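Long-range contacts in protein STE5 (Saccharomyces cerevisiae, PDB 3FZE), which acts as a scaffold in yeast pheromone signalling, its minimal scaffold domain cocatalysing phosphorylation of the MAP kinase Fus3 by Ste7: residues 23-28 with 57-62; 61-66 with 125-130. All coordinates share one frame; numbering follows the deposited sequence.

Contacts 1 and 2 lie on the same side of the chain's centre, their own centres about 6 Å apart. Contact 1 pairs strand 19-26 with strand 55-60 inside the mixed sheet. Contact 2 starts where that pairing ends, sharing Arg61 and Asn62, and joins the turn leading into strand 65-68, one of the two outermost, to the loop that follows strand 111-117. Gln25 bridges the two: its NE2 donates to Asp60 O within contact 1 and lies 2.8 Å from Lys125 O of contact 2. The C-terminal ends of strands 19-26, 55-60 and 111-117, with the turn into 65-68, are thereby tied together in the vWA-like domain that cocatalyses Fus3 phosphorylation.

Contact 1 (23-28 with 57-62); sequences ILQIDF and CFVDRN
With CG anti to the backbone N (chi1 174°) and the chain extended beyond it, Gln25 runs across Val59 until NE2 meets Asp60 O at 2.9 Å. The bond is nearly straight, 173° at the hydrogen, and the acceptor lies in the amide plane; the same NE2 also donates to Lys125 O, while OE1 is engaged by Ser117 and Ile127, so both ends of this buried amide are fixed. Three backbone bonds set the parallel register: Leu24 N to Cys57 O (2.9 Å), Val59 N to Leu24 O, and Ile26 N to Val59 O (3.0 Å). They join the two strands of a beta-alpha-beta crossover, consistent with the vWA-like alpha/beta/alpha fold, whose connecting helix 35-50 packs on Leu24 and Phe58. On that face Leu24 CD1 approaches Phe58 CE1 to 3.7 Å, and Ile26 CD1 reaches the same ring carbon at 4.0 Å. At Ile26 O the direct backbone bonding gives way to a water that donates to Ile26 O and accepts from Arg61 N. Beyond it, Arg61 NH1 makes a long, weak salt bridge to Asp27 OD1 (3.3 Å), the guanidinium and carboxylate planes 82° apart; Asp27 OD1 is also held by Thr29.

Contact 2 (61-66 with 125-130); sequences RNNYVL and KSILFQ
Asn63 and Gln130 reach toward each other from opposite directions, and Gln130 NE2 donates to Asn63 OD1 at 3.0 Å. The oxygen lies in the amide plane of Gln130, whereas the donor stands 48° out of the Asn63 carbonyl plane, with the two amides turned 77° apart; the N-H thus comes in from above that plane, not along a lone-pair direction. Placing CG anti to the backbone N (chi1 -162°) directs the Asn63 amide into the interface, where CB packs on Lys125 O at 3.4 Å and OD1 lies near Ile127 CG2. Its ND2 is held from outside by Phe93 O and Gln92 OE1, which fixes the rotation of this buried amide. The Lys125 side is looser and more exposed. Lys125 CB passes Arg61 O at 3.7 Å, and a bend at the end of the chain brings NZ beside Asn62 OD1, where the bond is weak, 3.5 Å long. Its shorter partner is a water, which accepts from NZ and donates to Asn62 O, each at 2.8 Å. Within 125-130 an ST turn at Ser126 leads into the 3-10 segment 127-129, and the whole is loop-to-turn packing at the strand ends of the vWA-like sheet.

Contact 1 (23-28 with 57-62)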
ATOM      1  N   ILE A  23       0.916  -1.382  -1.980  1.00 14.79           N
ATOM      2  CA  ILE A  23       1.820  -2.328  -1.332  1.00 16.88           C
ATOM      3  C   ILE A  23       1.762  -2.096   0.176  1.00 13.22           C
ATOM      4  O   ILE A  23       2.092  -1.018   0.655  1.00 15.05           O
ATOM      5  CB  ILE A  23       3.262  -2.184  -1.868  1.00 18.93           C
ATOM      6  CG1 ILE A  23       3.245  -2.210  -3.400  1.00 18.58           C
ATOM      7  CG2 ILE A  23       4.130  -3.299  -1.329  1.00 18.45           C
ATOM      8  CD1 ILE A  23       4.275  -1.308  -4.070  1.00 23.51           C
ATOM      9  N   LEU A  24       1.297  -3.106   0.905  1.00 11.39           N
ATOM     10  CA  LEU A  24       1.061  -3.005   2.341  1.00 11.94           C
ATOM     11  C   LEU A  24       1.907  -4.019   3.093  1.00 13.11           C
ATOM     12  O   LEU A  24       1.789  -5.224   2.879  1.00 15.76           O
ATOM     13  CB  LEU A  24      -0.425  -3.227   2.668  1.00 13.69           C
ATOM     14  CG  LEU A  24      -1.429  -2.312   1.962  1.00 11.11           C
ATOM     15  CD1 LEU A  24      -2.835  -2.648   2.453  1.00 17.62           C
ATOM     16  CD2 LEU A  24      -1.122  -0.836   2.193  1.00 15.21           C
ATOM     17  N   GLN A  25       2.789  -3.520   3.952  1.00 14.44           N
ATOM     18  CA  GLN A  25       3.606  -4.390   4.773  1.00 15.99           C
ATOM     19  C   GLN A  25       3.064  -4.336   6.187  1.00 17.84           C
ATOM     20  O   GLN A  25       3.034  -3.264   6.804  1.00 17.78           O
ATOM     21  CB  GLN A  25       5.045  -3.912   4.737  1.00 16.92           C
ATOM     22  CG  GLN A  25       5.939  -4.676   5.673  1.00 16.25           C
ATOM     23  CD  GLN A  25       7.392  -4.333   5.450  1.00 17.86           C
ATOM     24  OE1 GLN A  25       7.738  -3.169   5.261  1.00 18.02           O
ATOM     25  NE2 GLN A  25       8.254  -5.347   5.452  1.00 16.21           N
ATOM     26  N   ILE A  26       2.604  -5.477   6.688  1.00 16.29           N
ATOM     27  CA  ILE A  26       1.965  -5.515   7.997  1.00 15.18           C
ATOM     28  C   ILE A  26       2.680  -6.401   9.017  1.00 19.88           C
ATOM     29  O   ILE A  26       2.882  -7.602   8.796  1.00 19.78           O
ATOM     30  CB  ILE A  26       0.485  -5.953   7.900  1.00 17.85           C
ATOM     31  CG1 ILE A  26      -0.243  -5.138   6.826  1.00 19.47           C
ATOM     32  CG2 ILE A  26      -0.188  -5.795   9.256  1.00 20.13           C
ATOM     33  CD1 ILE A  26      -1.681  -5.581   6.557  1.00 22.12           C
ATOM     34  N   ASP A  27       3.080  -5.779  10.120  1.00 17.49           N
ATOM     35  CA  ASP A  27       3.498  -6.487  11.330  1.00 18.28           C
ATOM     36  C   ASP A  27       2.236  -6.634  12.170  1.00 19.26           C
ATOM     37  O   ASP A  27       1.721  -5.657  12.718  1.00 22.73           O
ATOM     38  CB  ASP A  27       4.561  -5.675  12.078  1.00 20.89           C
ATOM     39  CG  ASP A  27       4.998  -6.326  13.377  1.00 26.74           C
ATOM     40  OD1 ASP A  27       4.258  -7.190  13.889  1.00 26.97           O
ATOM     41  OD2 ASP A  27       6.082  -5.967  13.899  1.00 30.21           O
ATOM     42  N   PHE A  28       1.715  -7.850  12.230  1.00 21.94           N
ATOM     43  CA  PHE A  28       0.429  -8.096  12.868  1.00 26.42           C
ATOM     44  C   PHE A  28       0.478  -7.953  14.385  1.00 26.91           C
ATOM     45  O   PHE A  28      -0.547  -7.704  15.022  1.00 31.46           O
ATOM     46  CB  PHE A  28      -0.094  -9.478  12.483  1.00 22.84           C
ATOM     47  CG  PHE A  28      -0.388  -9.623  11.028  1.00 24.35           C
ATOM     48  CD1 PHE A  28      -1.618  -9.232  10.517  1.00 28.99           C
ATOM     49  CD2 PHE A  28       0.563 -10.139  10.163  1.00 26.81           C
ATOM     50  CE1 PHE A  28      -1.896  -9.366   9.178  1.00 28.53           C
ATOM     51  CE2 PHE A  28       0.291 -10.266   8.820  1.00 23.48           C
ATOM     52  CZ  PHE A  28      -0.939  -9.881   8.330  1.00 27.59           C
ATOM     53  N   CYS A  57      -0.157  -5.745  -3.149  1.00 12.32           N
ATOM     54  CA  CYS A  57       0.809  -6.717  -2.679  1.00 14.62           C
ATOM     55  C   CYS A  57       0.894  -6.591  -1.167  1.00 13.59           C
ATOM     56  O   CYS A  57       1.048  -5.495  -0.649  1.00 14.70           O
ATOM     57  CB  CYS A  57       2.170  -6.442  -3.310  1.00 12.05           C
ATOM     58  SG  CYS A  57       3.428  -7.660  -2.864  1.00 16.58           S
ATOM     59  N   PHE A  58       0.754  -7.718  -0.473  1.00 13.46           N
ATOM     60  CA  PHE A  58       0.925  -7.779   0.973  1.00 13.87           C
ATOM     61  C   PHE A  58       2.285  -8.379   1.299  1.00 14.69           C
ATOM     62  O   PHE A  58       2.670  -9.392   0.717  1.00 13.83           O
ATOM     63  CB  PHE A  58      -0.164  -8.645   1.607  1.00 15.12           C
ATOM     64  CG  PHE A  58      -1.488  -7.956   1.744  1.00 17.57           C
ATOM     65  CD1 PHE A  58      -1.684  -6.988   2.717  1.00 22.36           C
ATOM     66  CD2 PHE A  58      -2.545  -8.303   0.924  1.00 19.58           C
ATOM     67  CE1 PHE A  58      -2.920  -6.353   2.851  1.00 20.66           C
ATOM     68  CE2 PHE A  58      -3.785  -7.680   1.053  1.00 19.18           C
ATOM     69  CZ  PHE A  58      -3.960  -6.700   2.009  1.00 20.12           C
ATOM     70  N   VAL A  59       2.996  -7.752   2.232  1.00 13.01           N
ATOM     71  CA  VAL A  59       4.343  -8.175   2.620  1.00 14.23           C
ATOM     72  C   VAL A  59       4.413  -8.289   4.134  1.00 15.42           C
ATOM     73  O   VAL A  59       3.884  -7.434   4.848  1.00 14.61           O
ATOM     74  CB  VAL A  59       5.391  -7.158   2.137  1.00 14.51           C
ATOM     75  CG1 VAL A  59       6.812  -7.607   2.512  1.00 14.25           C
ATOM     76  CG2 VAL A  59       5.260  -6.956   0.634  1.00 17.46           C
ATOM     77  N   ASP A  60       5.052  -9.339   4.638  1.00 12.81           N
ATOM     78  CA  ASP A  60       5.189  -9.480   6.088  1.00 14.10           C
ATOM     79  C   ASP A  60       6.353  -8.658   6.655  1.00 14.90           C
ATOM     80  O   ASP A  60       7.091  -8.007   5.915  1.00 15.49           O
ATOM     81  CB  ASP A  60       5.186 -10.955   6.554  1.00 15.86           C
ATOM     82  CG  ASP A  60       6.504 -11.699   6.295  1.00 18.19           C
ATOM     83  OD1 ASP A  60       7.541 -11.069   6.017  1.00 17.62           O
ATOM     84  OD2 ASP A  60       6.486 -12.945   6.399  1.00 17.71           O
ATOM     85  N   ARG A  61       6.504  -8.679   7.973  1.00 19.07           N
ATOM     86  CA  ARG A  61       7.488  -7.822   8.619  1.00 19.25           C
ATOM     87  C   ARG A  61       8.933  -8.199   8.302  1.00 19.47           C
ATOM     88  O   ARG A  61       9.843  -7.406   8.536  1.00 21.31           O
ATOM     89  CB  ARG A  61       7.263  -7.768  10.127  1.00 19.07           C
ATOM     90  CG  ARG A  61       7.456  -9.077  10.845  1.00 20.79           C
ATOM     91  CD  ARG A  61       7.067  -8.911  12.304  1.00 32.39           C
ATOM     92  NE  ARG A  61       7.342 -10.111  13.086  1.00 33.13           N
ATOM     93  CZ  ARG A  61       7.138 -10.209  14.397  1.00 47.83           C
ATOM     94  NH1 ARG A  61       6.660  -9.175  15.079  1.00 51.12           N
ATOM     95  NH2 ARG A  61       7.419 -11.341  15.027  1.00 52.08           N
ATOM     96  N   ASN A  62       9.129  -9.397   7.762  1.00 17.43           N
ATOM     97  CA  ASN A  62      10.456  -9.845   7.327  1.00 17.51           C
ATOM     98  C   ASN A  62      10.650  -9.797   5.814  1.00 18.61           C
ATOM     99  O   ASN A  62      11.578 -10.411   5.276  1.00 19.97           O
ATOM    100  CB  ASN A  62      10.724 -11.245   7.859  1.00 21.81           C
ATOM    101  CG  ASN A  62      10.797 -11.261   9.353  1.00 24.50           C
ATOM    102  OD1 ASN A  62      11.572 -10.505   9.941  1.00 28.54           O
ATOM    103  ND2 ASN A  62       9.979 -12.092   9.986  1.00 22.20           N
TER
HETATM  104  O   HOH W   1       4.327  -9.740   9.547  1.00 19.42           O

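Contact 2 (61-66 with 125-130)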
ATOM      1  N   ARG A  61       6.504  -8.679   7.973  1.00 19.07           N
ATOM      2  CA  ARG A  61       7.488  -7.822   8.619  1.00 19.25           C
ATOM      3  C   ARG A  61       8.933  -8.199   8.302  1.00 19.47           C
ATOM      4  O   ARG A  61       9.843  -7.406   8.536  1.00 21.31           O
ATOM      5  CB  ARG A  61       7.263  -7.768  10.127  1.00 19.07           C
ATOM      6  CG  ARG A  61       7.456  -9.077  10.845  1.00 20.79           C
ATOM      7  CD  ARG A  61       7.067  -8.911  12.304  1.00 32.39           C
ATOM      8  NE  ARG A  61       7.342 -10.111  13.086  1.00 33.13           N
ATOM      9  CZ  ARG A  61       7.138 -10.209  14.397  1.00 47.83           C
ATOM     10  NH1 ARG A  61       6.660  -9.175  15.079  1.00 51.12           N
ATOM     11  NH2 ARG A  61       7.419 -11.341  15.027  1.00 52.08           N
ATOM     12  N   ASN A  62       9.129  -9.397   7.762  1.00 17.43           N
ATOM     13  CA  ASN A  62      10.456  -9.845   7.327  1.00 17.51           C
ATOM     14  C   ASN A  62      10.650  -9.797   5.814  1.00 18.61           C
ATOM     15  O   ASN A  62      11.578 -10.411   5.276  1.00 19.97           O
ATOM     16  CB  ASN A  62      10.724 -11.245   7.859  1.00 21.81           C
ATOM     17  CG  ASN A  62      10.797 -11.261   9.353  1.00 24.50           C
ATOM     18  OD1 ASN A  62      11.572 -10.505   9.941  1.00 28.54           O
ATOM     19  ND2 ASN A  62       9.979 -12.092   9.986  1.00 22.20           N
ATOM     20  N   ASN A  63       9.775  -9.046   5.143  1.00 16.19           N
ATOM     21  CA  ASN A  63       9.883  -8.767   3.707  1.00 15.37           C
ATOM     22  C   ASN A  63       9.521  -9.931   2.783  1.00 16.43           C
ATOM     23  O   ASN A  63       9.911  -9.959   1.614  1.00 16.22           O
ATOM     24  CB  ASN A  63      11.258  -8.203   3.347  1.00 19.04           C
ATOM     25  CG  ASN A  63      11.256  -7.516   1.998  1.00 20.35           C
ATOM     26  OD1 ASN A  63      10.357  -6.721   1.705  1.00 17.91           O
ATOM     27  ND2 ASN A  63      12.246  -7.832   1.161  1.00 23.12           N
ATOM     28  N   TYR A  64       8.742 -10.871   3.305  1.00 16.62           N
ATOM     29  CA  TYR A  64       8.191 -11.948   2.483  1.00 17.60           C
ATOM     30  C   TYR A  64       6.838 -11.603   1.882  1.00 16.07           C
ATOM     31  O   TYR A  64       5.940 -11.094   2.564  1.00 16.97           O
ATOM     32  CB  TYR A  64       8.061 -13.241   3.285  1.00 17.01           C
ATOM     33  CG  TYR A  64       9.398 -13.806   3.662  1.00 17.85           C
ATOM     34  CD1 TYR A  64      10.141 -14.549   2.747  1.00 18.26           C
ATOM     35  CD2 TYR A  64       9.939 -13.561   4.914  1.00 14.50           C
ATOM     36  CE1 TYR A  64      11.382 -15.055   3.078  1.00 19.20           C
ATOM     37  CE2 TYR A  64      11.185 -14.070   5.260  1.00 20.32           C
ATOM     38  CZ  TYR A  64      11.898 -14.817   4.337  1.00 22.65           C
ATOM     39  OH  TYR A  64      13.140 -15.325   4.675  1.00 25.91           O
ATOM     40  N   VAL A  65       6.698 -11.902   0.593  1.00 15.98           N
ATOM     41  CA  VAL A  65       5.455 -11.640  -0.129  1.00 15.03           C
ATOM     42  C   VAL A  65       4.407 -12.649   0.297  1.00 13.52           C
ATOM     43  O   VAL A  65       4.631 -13.857   0.213  1.00 17.40           O
ATOM     44  CB  VAL A  65       5.654 -11.757  -1.652  1.00 17.00           C
ATOM     45  CG1 VAL A  65       4.307 -11.603  -2.389  1.00 17.71           C
ATOM     46  CG2 VAL A  65       6.669 -10.735  -2.148  1.00 16.89           C
ATOM     47  N   LEU A  66       3.255 -12.148   0.736  1.00 14.04           N
ATOM     48  CA  LEU A  66       2.174 -12.998   1.215  1.00 13.76           C
ATOM     49  C   LEU A  66       1.118 -13.250   0.148  1.00 14.79           C
ATOM     50  O   LEU A  66       0.599 -14.358   0.020  1.00 16.77           O
ATOM     51  CB  LEU A  66       1.531 -12.390   2.465  1.00 16.14           C
ATOM     52  CG  LEU A  66       2.492 -12.118   3.627  1.00 14.66           C
ATOM     53  CD1 LEU A  66       1.735 -11.567   4.823  1.00 15.07           C
ATOM     54  CD2 LEU A  66       3.251 -13.384   4.020  1.00 16.95           C
ATOM     55  N   LYS A 125      14.549  -5.063   5.727  1.00 27.61           N
ATOM     56  CA  LYS A 125      13.245  -5.702   5.894  1.00 24.90           C
ATOM     57  C   LYS A 125      12.058  -4.810   5.545  1.00 18.98           C
ATOM     58  O   LYS A 125      11.016  -5.313   5.153  1.00 22.05           O
ATOM     59  CB  LYS A 125      13.079  -6.233   7.314  1.00 24.48           C
ATOM     60  CG  LYS A 125      14.039  -7.340   7.677  1.00 29.49           C
ATOM     61  CD  LYS A 125      13.730  -7.880   9.055  1.00 27.43           C
ATOM     62  CE  LYS A 125      14.782  -8.892   9.485  1.00 34.13           C
ATOM     63  NZ  LYS A 125      14.788 -10.107   8.622  1.00 38.70           N
ATOM     64  N   SER A 126      12.209  -3.500   5.711  1.00 21.83           N
ATOM     65  CA  SER A 126      11.098  -2.583   5.477  1.00 19.88           C
ATOM     66  C   SER A 126      10.979  -2.220   3.998  1.00 21.02           C
ATOM     67  O   SER A 126      11.968  -1.844   3.366  1.00 25.33           O
ATOM     68  CB  SER A 126      11.277  -1.321   6.328  1.00 18.53           C
ATOM     69  OG  SER A 126      10.444  -0.265   5.871  1.00 20.41           O
ATOM     70  N   ILE A 127       9.773  -2.333   3.443  1.00 16.13           N
ATOM     71  CA  ILE A 127       9.565  -1.976   2.040  1.00 20.02           C
ATOM     72  C   ILE A 127       9.827  -0.484   1.773  1.00 21.06           C
ATOM     73  O   ILE A 127       9.989  -0.062   0.622  1.00 24.01           O
ATOM     74  CB  ILE A 127       8.141  -2.364   1.546  1.00 19.55           C
ATOM     75  CG1 ILE A 127       7.077  -1.499   2.231  1.00 17.03           C
ATOM     76  CG2 ILE A 127       7.877  -3.850   1.786  1.00 20.81           C
ATOM     77  CD1 ILE A 127       5.687  -1.618   1.612  1.00 15.94           C
ATOM     78  N   LEU A 128       9.887   0.312   2.835  1.00 20.40           N
ATOM     79  CA  LEU A 128      10.026   1.756   2.675  1.00 22.17           C
ATOM     80  C   LEU A 128      11.456   2.177   2.297  1.00 21.92           C
ATOM     81  O   LEU A 128      11.675   3.310   1.862  1.00 26.79           O
ATOM     82  CB  LEU A 128       9.546   2.489   3.937  1.00 23.35           C
ATOM     83  CG  LEU A 128       8.134   2.162   4.435  1.00 23.05           C
ATOM     84  CD1 LEU A 128       7.835   2.844   5.749  1.00 23.65           C
ATOM     85  CD2 LEU A 128       7.100   2.570   3.395  1.00 25.18           C
ATOM     86  N   PHE A 129      12.415   1.267   2.437  1.00 24.22           N
ATOM     87  CA  PHE A 129      13.808   1.558   2.085  1.00 25.70           C
ATOM     88  C   PHE A 129      14.143   1.157   0.650  1.00 29.89           C
ATOM     89  O   PHE A 129      15.260   1.379   0.183  1.00 29.99           O
ATOM     90  CB  PHE A 129      14.778   0.814   3.020  1.00 25.48           C
ATOM     91  CG  PHE A 129      14.789   1.334   4.425  1.00 25.00           C
ATOM     92  CD1 PHE A 129      15.818   2.141   4.869  1.00 24.58           C
ATOM     93  CD2 PHE A 129      13.775   1.010   5.304  1.00 26.64           C
ATOM     94  CE1 PHE A 129      15.832   2.619   6.164  1.00 27.87           C
ATOM     95  CE2 PHE A 129      13.782   1.488   6.596  1.00 26.13           C
ATOM     96  CZ  PHE A 129      14.810   2.292   7.030  1.00 31.80           C
ATOM     97  N   GLN A 130      13.190   0.548  -0.043  1.00 27.44           N
ATOM     98  CA  GLN A 130      13.517  -0.138  -1.291  1.00 26.93           C
ATOM     99  C   GLN A 130      13.437   0.819  -2.475  1.00 31.10           C
ATOM    100  O   GLN A 130      12.897   1.914  -2.347  1.00 33.53           O
ATOM    101  CB  GLN A 130      12.624  -1.373  -1.462  1.00 28.07           C
ATOM    102  CG  GLN A 130      12.869  -2.416  -0.369  1.00 30.97           C
ATOM    103  CD  GLN A 130      11.876  -3.567  -0.382  1.00 35.77           C
ATOM    104  OE1 GLN A 130      11.115  -3.734  -1.338  1.00 35.84           O
ATOM    105  NE2 GLN A 130      11.870  -4.366   0.695  1.00 21.49           N
TER
HETATM  106  O   HOH W   2      14.225 -11.057   6.035  1.00 30.95           O